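Local coordinates for protein acidocalcisomal pyrophosphatase (Trypanosoma brucei brucei, PDB 5C5V) that probably hydrolyses inorganic diphosphate to phosphate, using magnesium ions bound beside the substrate, at residues R151-C156 with G236-V241; A225-M230 with V260-N265; K242-L247 with R270-I275. One frame throughout, in Å; residues are numbered along the deposited sequence.

Contact 1: R151-C156 with G236-V241; sequences RYNFIC and GQVSAV
The edge of the Tyr152 ring meets the carbonyl oxygen of Val241, which lies near the ring plane at 4.2 Å from Tyr152 CD2. Beyond it the ring leans away from 236-241, meeting the ring of Tyr135 at about 45° and touching Met320 and Ile323 of helix 316-336. Val241 CG1 approaches Phe154 obliquely and touches CB (3.6 Å) more closely than CG. With CG of Phe154 anti to its backbone N (chi1 165°), the ring is carried off the strand pair onto Ala225 and Glu227. The guanidinium of Arg151 likewise meets the Ala240 methyl at a slant, with NH1 3.6 Å from CB.

On the sheet face of Asn153 and Ile155, Val238 is shared through its two branches: CG1 sits 3.8 Å from Asn153 OD1, and CG2 runs beside Ile155 CG1 at 4.1 Å. Asn153 ND2 is held by Pro133 O, and Thr142 of the second subunit packs on both Asn153 and Val238. Paired backbone bonds join Tyr152 with Val241 and Phe154 with Ser239; past them, Cys156 N reaches Gln237 O at 2.9 Å and Gly236 N reaches Cys156 O. This antiparallel pairing, with strand axes at 139°, is one seam of the closed five-stranded barrel at the core of family I soluble pyrophosphatases.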
loop_
_atom_site.group_PDB
_atom_site.type_symbol
_atom_site.label_atom_id
_atom_site.label_comp_id
_atom_site.label_asym_id
_atom_site.label_seq_id
_atom_site.Cartn_x
_atom_site.Cartn_y
_atom_site.Cartn_z
ATOM N N ARG A 151 2.110 -2.559 -20.150
ATOM C CA ARG A 151 2.798 -1.361 -19.727
ATOM C C ARG A 151 2.721 -0.378 -20.884
ATOM O O ARG A 151 3.402 -0.538 -21.905
ATOM C CB ARG A 151 4.246 -1.661 -19.326
ATOM C CG ARG A 151 4.943 -0.495 -18.623
ATOM C CD ARG A 151 6.372 -0.850 -18.125
ATOM N NE ARG A 151 6.321 -1.527 -16.829
ATOM C CZ ARG A 151 6.419 -0.931 -15.628
ATOM N NH1 ARG A 151 6.605 0.387 -15.515
ATOM N NH2 ARG A 151 6.355 -1.680 -14.529
ATOM N N TYR A 152 1.849 0.611 -20.725
ATOM C CA TYR A 152 1.540 1.581 -21.757
ATOM C C TYR A 152 1.930 2.985 -21.349
ATOM O O TYR A 152 1.815 3.348 -20.195
ATOM C CB TYR A 152 0.043 1.550 -22.069
ATOM C CG TYR A 152 -0.447 0.261 -22.679
ATOM C CD1 TYR A 152 -0.519 0.119 -24.064
ATOM C CD2 TYR A 152 -0.828 -0.812 -21.885
ATOM C CE1 TYR A 152 -0.969 -1.055 -24.642
ATOM C CE2 TYR A 152 -1.283 -1.992 -22.448
ATOM C CZ TYR A 152 -1.349 -2.113 -23.834
ATOM O OH TYR A 152 -1.792 -3.278 -24.425
ATOM N N ASN A 153 2.358 3.801 -22.294
ATOM C CA ASN A 153 2.577 5.199 -21.976
ATOM C C ASN A 153 1.274 5.979 -22.045
ATOM O O ASN A 153 0.517 5.871 -23.012
ATOM C CB ASN A 153 3.622 5.816 -22.894
ATOM C CG ASN A 153 5.020 5.640 -22.356
ATOM O OD1 ASN A 153 5.233 5.711 -21.148
ATOM N ND2 ASN A 153 5.975 5.381 -23.239
ATOM N N PHE A 154 1.029 6.751 -20.993
ATOM C CA PHE A 154 -0.168 7.561 -20.862
ATOM C C PHE A 154 0.254 9.013 -20.862
ATOM O O PHE A 154 1.111 9.418 -20.075
ATOM C CB PHE A 154 -0.929 7.188 -19.571
ATOM C CG PHE A 154 -1.984 8.196 -19.133
ATOM C CD1 PHE A 154 -3.239 8.215 -19.718
ATOM C CD2 PHE A 154 -1.733 9.083 -18.098
ATOM C CE1 PHE A 154 -4.233 9.127 -19.283
ATOM C CE2 PHE A 154 -2.719 9.993 -17.657
ATOM C CZ PHE A 154 -3.963 10.017 -18.254
ATOM N N ILE A 155 -0.320 9.790 -21.764
ATOM C CA ILE A 155 -0.067 11.220 -21.769
ATOM C C ILE A 155 -1.179 11.932 -21.031
ATOM O O ILE A 155 -2.328 11.917 -21.477
ATOM C CB ILE A 155 0.035 11.778 -23.193
ATOM C CG1 ILE A 155 1.122 11.029 -23.969
ATOM C CG2 ILE A 155 0.299 13.284 -23.155
ATOM C CD1 ILE A 155 1.027 11.206 -25.466
ATOM N N CYS A 156 -0.851 12.539 -19.897
ATOM C CA CYS A 156 -1.852 13.279 -19.147
ATOM C C CYS A 156 -2.091 14.659 -19.754
ATOM O O CYS A 156 -1.193 15.493 -19.802
ATOM C CB CYS A 156 -1.447 13.426 -17.681
ATOM S SG CYS A 156 -2.661 14.351 -16.690
ATOM N N GLY A 236 0.621 17.284 -19.375
ATOM C CA GLY A 236 1.629 16.830 -20.312
ATOM C C GLY A 236 2.540 15.737 -19.772
ATOM O O GLY A 236 3.357 15.184 -20.517
ATOM N N GLN A 237 2.430 15.446 -18.476
ATOM C CA GLN A 237 3.237 14.396 -17.859
ATOM C C GLN A 237 2.939 13.027 -18.486
ATOM O O GLN A 237 1.787 12.697 -18.757
ATOM C CB GLN A 237 3.001 14.352 -16.341
ATOM C CG GLN A 237 3.699 13.189 -15.651
ATOM C CD GLN A 237 3.632 13.261 -14.133
ATOM O OE1 GLN A 237 3.106 14.222 -13.553
ATOM N NE2 GLN A 237 4.188 12.250 -13.475
ATOM N N VAL A 238 3.984 12.247 -18.737
ATOM C CA VAL A 238 3.839 10.932 -19.349
ATOM C C VAL A 238 4.288 9.868 -18.367
ATOM O O VAL A 238 5.369 9.967 -17.802
ATOM C CB VAL A 238 4.681 10.810 -20.657
ATOM C CG1 VAL A 238 4.458 9.454 -21.312
ATOM C CG2 VAL A 238 4.356 11.954 -21.626
ATOM N N SER A 239 3.486 8.836 -18.155
ATOM C CA SER A 239 3.919 7.816 -17.218
ATOM C C SER A 239 3.350 6.457 -17.557
ATOM O O SER A 239 2.362 6.342 -18.275
ATOM C CB SER A 239 3.536 8.203 -15.797
ATOM O OG SER A 239 2.135 8.411 -15.718
ATOM N N ALA A 240 4.003 5.428 -17.038
ATOM C CA ALA A 240 3.670 4.065 -17.390
ATOM C C ALA A 240 2.418 3.619 -16.661
ATOM O O ALA A 240 2.297 3.788 -15.442
ATOM C CB ALA A 240 4.842 3.137 -17.070
ATOM N N VAL A 241 1.470 3.069 -17.408
ATOM C CA VAL A 241 0.228 2.622 -16.796
ATOM C C VAL A 241 -0.115 1.206 -17.202
ATOM O O VAL A 241 0.394 0.672 -18.191
ATOM C CB VAL A 241 -0.976 3.532 -17.154
ATOM C CG1 VAL A 241 -0.697 4.976 -16.780
ATOM C CG2 VAL A 241 -1.356 3.386 -18.621
#

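Contact 2: A225-M230 with V260-N265; sequences AVEIGM and VCISHN
Glu227 beside Cys261, and Val226 beside Val260, mark the parallel seam of the pyrophosphatase barrel, a short pairing just after the magnesium ligand Asp224. Cys261 N bonds to Val226 O at 3.0 Å, and Ile228 N donates to Cys261 O. The strands cross at 43° and then part, and the Glu227 carboxylate fills in where backbone pairing ends. Bent at chi2 (-79°), its chain turns toward 260-265 and puts OE2 2.8 Å from Ser263 N. That donor arrives on the anti side of OE2, whereas Gly229 N, also at 2.8 Å, comes from above the carboxylate plane. OE1 takes a third bond from Asn197 ND2, so this buried group is gripped at both oxygens, which would be expected to steady a negative charge and fix its rotation.

Cys261 SG lies 3.9 Å from Glu227 CB on the same sheet face. Ile228 packs along the other strand: CG2 and CD1 each meet Val260 CG1 at 4.0 Å, while the Ile228 and Ile262 side chains cross at about a right angle, with Ile228 CG1 4.1 Å from Ile262 CB. At the end of the strand, Ser263 OG accepts from Asn265 N in an ST turn. Helix 285-295 covers Val226 and Ile228 through Ile289, and strand 238-251 flanks 260-263, with its Val241 packed on both Glu227 and Cys261.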
loop_
_atom_site.group_PDB
_atom_site.type_symbol
_atom_site.label_atom_id
_atom_site.label_comp_id
_atom_site.label_asym_id
_atom_site.label_seq_id
_atom_site.Cartn_x
_atom_site.Cartn_y
_atom_site.Cartn_z
ATOM N N ALA A 225 -7.895 7.933 -22.228
ATOM C CA ALA A 225 -7.606 7.117 -21.057
ATOM C C ALA A 225 -7.953 7.841 -19.750
ATOM O O ALA A 225 -7.746 9.050 -19.616
ATOM C CB ALA A 225 -6.142 6.694 -21.057
ATOM N N VAL A 226 -8.492 7.088 -18.796
ATOM C CA VAL A 226 -8.740 7.609 -17.461
ATOM C C VAL A 226 -7.834 6.872 -16.487
ATOM O O VAL A 226 -7.958 5.659 -16.315
ATOM C CB VAL A 226 -10.216 7.424 -17.048
ATOM C CG1 VAL A 226 -10.530 8.283 -15.836
ATOM C CG2 VAL A 226 -11.126 7.790 -18.206
ATOM N N GLU A 227 -6.916 7.584 -15.853
ATOM C CA GLU A 227 -6.020 6.933 -14.904
ATOM C C GLU A 227 -6.529 7.123 -13.462
ATOM O O GLU A 227 -6.670 8.249 -12.985
ATOM C CB GLU A 227 -4.599 7.477 -15.067
ATOM C CG GLU A 227 -3.537 6.685 -14.341
ATOM C CD GLU A 227 -3.488 7.007 -12.852
ATOM O OE1 GLU A 227 -3.713 8.184 -12.486
ATOM O OE2 GLU A 227 -3.211 6.087 -12.050
ATOM N N ILE A 228 -6.810 6.023 -12.774
ATOM C CA ILE A 228 -7.614 6.096 -11.539
ATOM C C ILE A 228 -6.784 6.058 -10.260
ATOM O O ILE A 228 -7.323 5.940 -9.179
ATOM C CB ILE A 228 -8.639 4.951 -11.478
ATOM C CG1 ILE A 228 -7.923 3.606 -11.386
ATOM C CG2 ILE A 228 -9.565 4.993 -12.687
ATOM C CD1 ILE A 228 -8.851 2.411 -11.465
ATOM N N GLY A 229 -5.468 6.168 -10.389
ATOM C CA GLY A 229 -4.605 6.159 -9.221
ATOM C C GLY A 229 -4.839 7.367 -8.331
ATOM O O GLY A 229 -5.647 8.242 -8.658
ATOM N N MET A 230 -4.141 7.411 -7.203
ATOM C CA MET A 230 -4.387 8.446 -6.209
ATOM C C MET A 230 -3.546 9.696 -6.435
ATOM O O MET A 230 -3.824 10.731 -5.845
ATOM C CB MET A 230 -4.133 7.900 -4.806
ATOM C CG MET A 230 -2.670 7.723 -4.513
ATOM S SD MET A 230 -2.367 6.821 -2.978
ATOM C CE MET A 230 -0.568 7.029 -2.947
ATOM N N VAL A 260 -9.889 2.500 -18.982
ATOM C CA VAL A 260 -9.619 2.622 -17.559
ATOM C C VAL A 260 -8.257 2.020 -17.303
ATOM O O VAL A 260 -8.000 0.872 -17.677
ATOM C CB VAL A 260 -10.684 1.895 -16.681
ATOM C CG1 VAL A 260 -10.312 2.008 -15.196
ATOM C CG2 VAL A 260 -12.079 2.467 -16.919
ATOM N N CYS A 261 -7.376 2.787 -16.672
ATOM C CA CYS A 261 -6.026 2.296 -16.424
ATOM C C CYS A 261 -5.531 2.802 -15.092
ATOM O O CYS A 261 -6.142 3.691 -14.489
ATOM C CB CYS A 261 -5.073 2.731 -17.547
ATOM S SG CYS A 261 -4.867 4.531 -17.651
ATOM N N ILE A 262 -4.420 2.247 -14.628
ATOM C CA ILE A 262 -3.832 2.738 -13.391
ATOM C C ILE A 262 -2.317 2.773 -13.465
ATOM O O ILE A 262 -1.686 1.866 -14.000
ATOM C CB ILE A 262 -4.255 1.893 -12.169
ATOM C CG1 ILE A 262 -3.708 2.529 -10.887
ATOM C CG2 ILE A 262 -3.797 0.448 -12.310
ATOM C CD1 ILE A 262 -4.248 1.910 -9.634
ATOM N N SER A 263 -1.755 3.840 -12.913
ATOM C CA SER A 263 -0.320 4.040 -12.860
ATOM C C SER A 263 0.428 2.869 -12.238
ATOM O O SER A 263 0.066 2.379 -11.171
ATOM C CB SER A 263 -0.007 5.314 -12.069
ATOM O OG SER A 263 1.371 5.357 -11.737
ATOM N N HIS A 264 1.493 2.439 -12.891
ATOM C CA HIS A 264 2.332 1.386 -12.351
ATOM C C HIS A 264 3.042 1.846 -11.083
ATOM O O HIS A 264 3.692 1.052 -10.426
ATOM C CB HIS A 264 3.360 0.932 -13.395
ATOM C CG HIS A 264 2.861 -0.140 -14.312
ATOM N ND1 HIS A 264 2.806 -1.469 -13.947
ATOM C CD2 HIS A 264 2.383 -0.080 -15.578
ATOM C CE1 HIS A 264 2.328 -2.181 -14.952
ATOM N NE2 HIS A 264 2.062 -1.362 -15.953
ATOM N N ASN A 265 2.923 3.130 -10.749
ATOM C CA ASN A 265 3.500 3.675 -9.520
ATOM C C ASN A 265 2.536 3.797 -8.347
ATOM O O ASN A 265 2.943 4.172 -7.246
ATOM C CB ASN A 265 4.103 5.045 -9.793
ATOM C CG ASN A 265 5.469 4.940 -10.364
ATOM O OD1 ASN A 265 6.195 3.986 -10.048
ATOM N ND2 ASN A 265 5.842 5.884 -11.241
#

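Contact 3: K242-L247 with R270-I275; sequences KVLGVL and RFMKDI
Leu244 reaches out from its strand and spreads its two methyls over the loop at Met272: CD1 meets the thioether methyl CE at 4.1 Å, and CD2 lies 3.6 Å from the carbonyl oxygen of Met272. The two side chains cross at about a right angle. Met272 is bent at both chi2 (-92°) and chi3 (-88°), which folds CE back to Leu244 instead of sending it straight on. Val278 of helix 277-281 touches both residues, so the apolar patch continues into the helix that follows.

The Met272 carbonyl is also approached by Lys242, whose NZ makes a weak hydrogen bond to that oxygen at 2.9 Å. The lysine starts out extended and turns at chi3 (94°); its amino group has a further partner in Cys269 O, so two carbonyls of the same loop share it.

Leu244 and Gly245 together face Val260 on the neighbouring strand, a classic beta bulge, and the loop segment lies against this irregular part of the sheet. Gly245, lacking a side chain, lets Ile275 CD1 settle 4.0 Å from its CA, and Ile275 CB rests 3.4 Å from Leu244 O. That same carbonyl oxygen has Asp274 OD1 3.2 Å away, two acceptors side by side with no bond between them. Asp274 OD1 instead accepts from Ile275 N at 2.6 Å, met on the anti side, and from Lys316 N at the start of helix 316-336. The carboxylate thus ties its own loop to that helix. At the other end of the segment, beyond the strand contact, Phe271 stacks on Phe271 of the fourth subunit and meets Phe281 of that subunit edge-to-face.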
loop_
_atom_site.group_PDB
_atom_site.type_symbol
_atom_site.label_atom_id
_atom_site.label_comp_id
_atom_site.label_asym_id
_atom_site.label_seq_id
_atom_site.Cartn_x
_atom_site.Cartn_y
_atom_site.Cartn_z
ATOM N N LYS A 242 -0.988 0.610 -16.406
ATOM C CA LYS A 242 -1.526 -0.718 -16.635
ATOM C C LYS A 242 -2.990 -0.603 -17.022
ATOM O O LYS A 242 -3.772 0.007 -16.311
ATOM C CB LYS A 242 -1.372 -1.580 -15.382
ATOM C CG LYS A 242 -2.055 -2.921 -15.480
ATOM C CD LYS A 242 -1.460 -3.920 -14.508
ATOM C CE LYS A 242 -2.220 -3.963 -13.211
ATOM N NZ LYS A 242 -1.700 -5.100 -12.378
ATOM N N VAL A 243 -3.354 -1.192 -18.151
ATOM C CA VAL A 243 -4.720 -1.141 -18.652
ATOM C C VAL A 243 -5.612 -2.173 -17.950
ATOM O O VAL A 243 -5.236 -3.339 -17.839
ATOM C CB VAL A 243 -4.736 -1.386 -20.172
ATOM C CG1 VAL A 243 -6.122 -1.811 -20.647
ATOM C CG2 VAL A 243 -4.218 -0.158 -20.912
ATOM N N LEU A 244 -6.784 -1.739 -17.481
ATOM C CA LEU A 244 -7.692 -2.600 -16.722
ATOM C C LEU A 244 -8.972 -2.918 -17.485
ATOM O O LEU A 244 -9.548 -3.982 -17.313
ATOM C CB LEU A 244 -8.051 -1.957 -15.377
ATOM C CG LEU A 244 -6.861 -1.705 -14.462
ATOM C CD1 LEU A 244 -7.288 -0.899 -13.263
ATOM C CD2 LEU A 244 -6.217 -3.030 -14.046
ATOM N N GLY A 245 -9.440 -1.993 -18.308
ATOM C CA GLY A 245 -10.700 -2.205 -18.992
ATOM C C GLY A 245 -11.072 -1.006 -19.824
ATOM O O GLY A 245 -10.314 -0.045 -19.897
ATOM N N VAL A 246 -12.241 -1.038 -20.449
ATOM C CA VAL A 246 -12.605 0.076 -21.314
ATOM C C VAL A 246 -14.111 0.278 -21.397
ATOM O O VAL A 246 -14.882 -0.679 -21.394
ATOM C CB VAL A 246 -12.019 -0.118 -22.756
ATOM C CG1 VAL A 246 -12.555 -1.381 -23.386
ATOM C CG2 VAL A 246 -12.339 1.071 -23.625
ATOM N N LEU A 247 -14.511 1.540 -21.492
ATOM C CA LEU A 247 -15.912 1.924 -21.609
ATOM C C LEU A 247 -16.250 2.355 -23.023
ATOM O O LEU A 247 -15.574 3.218 -23.587
ATOM C CB LEU A 247 -16.230 3.056 -20.627
ATOM C CG LEU A 247 -17.680 3.536 -20.614
ATOM C CD1 LEU A 247 -18.612 2.399 -20.248
ATOM C CD2 LEU A 247 -17.840 4.712 -19.644
ATOM N N ARG A 270 -0.462 -3.476 -7.986
ATOM C CA ARG A 270 -0.282 -4.924 -7.849
ATOM C C ARG A 270 -1.609 -5.665 -7.681
ATOM O O ARG A 270 -1.775 -6.780 -8.173
ATOM C CB ARG A 270 0.603 -5.248 -6.629
ATOM C CG ARG A 270 2.104 -5.107 -6.820
ATOM C CD ARG A 270 2.676 -6.211 -7.731
ATOM N N PHE A 271 -2.552 -5.046 -6.982
ATOM C CA PHE A 271 -3.776 -5.737 -6.596
ATOM C C PHE A 271 -4.902 -5.595 -7.608
ATOM O O PHE A 271 -5.899 -6.313 -7.548
ATOM C CB PHE A 271 -4.235 -5.226 -5.235
ATOM C CG PHE A 271 -3.138 -5.183 -4.228
ATOM C CD1 PHE A 271 -2.682 -6.347 -3.638
ATOM C CD2 PHE A 271 -2.543 -3.988 -3.885
ATOM C CE1 PHE A 271 -1.649 -6.317 -2.721
ATOM C CE2 PHE A 271 -1.511 -3.951 -2.967
ATOM C CZ PHE A 271 -1.066 -5.117 -2.387
ATOM N N MET A 272 -4.744 -4.652 -8.528
ATOM C CA MET A 272 -5.753 -4.427 -9.552
ATOM C C MET A 272 -5.345 -5.186 -10.799
ATOM O O MET A 272 -4.416 -4.784 -11.503
ATOM C CB MET A 272 -5.905 -2.932 -9.824
ATOM C CG MET A 272 -6.187 -2.143 -8.566
ATOM S SD MET A 272 -7.959 -1.990 -8.337
ATOM C CE MET A 272 -8.306 -0.500 -9.270
ATOM N N LYS A 273 -6.011 -6.306 -11.054
ATOM C CA LYS A 273 -5.553 -7.185 -12.122
ATOM C C LYS A 273 -6.481 -7.219 -13.320
ATOM O O LYS A 273 -6.046 -7.548 -14.413
ATOM C CB LYS A 273 -5.332 -8.596 -11.580
ATOM C CG LYS A 273 -4.311 -8.617 -10.449
ATOM C CD LYS A 273 -3.879 -10.025 -10.114
ATOM C CE LYS A 273 -2.723 -10.027 -9.112
ATOM N NZ LYS A 273 -2.212 -11.432 -8.922
ATOM N N ASP A 274 -7.740 -6.844 -13.127
ATOM C CA ASP A 274 -8.663 -6.725 -14.243
ATOM C C ASP A 274 -9.758 -5.774 -13.836
ATOM O O ASP A 274 -9.753 -5.283 -12.719
ATOM C CB ASP A 274 -9.231 -8.087 -14.651
ATOM C CG ASP A 274 -9.610 -8.145 -16.135
ATOM O OD1 ASP A 274 -9.952 -7.089 -16.709
ATOM O OD2 ASP A 274 -9.566 -9.242 -16.731
ATOM N N ILE A 275 -10.700 -5.509 -14.730
ATOM C CA ILE A 275 -11.661 -4.447 -14.501
ATOM C C ILE A 275 -12.527 -4.743 -13.260
ATOM O O ILE A 275 -12.999 -3.827 -12.574
ATOM C CB ILE A 275 -12.551 -4.233 -15.747
ATOM C CG1 ILE A 275 -13.401 -2.975 -15.589
ATOM C CG2 ILE A 275 -13.401 -5.460 -16.039
ATOM C CD1 ILE A 275 -12.583 -1.722 -15.451
#

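All three contacts use one sheet, and strand 238-251 takes part in two of them: its first residues pair with 152-156 in contact 1, and the next ones pack against loop 270-275 in contact 3. Contact 2 lies about 9 Å from each of the others, centre to centre, while contacts 1 and 3 are about 15 Å apart. Strand 254-263 and the residue after it, His264, link them: Ala240 O lies 3.0 Å from His264 N and Val260 N 2.7 Å from Gly245 O. Along the chain, contact 1 closes before contact 3 opens, and contact 2 interleaves with both. The barrel thus carries strands near the magnesium and imidodiphosphate site and, elsewhere, a loop whose Phe271 meets the second and fourth subunits.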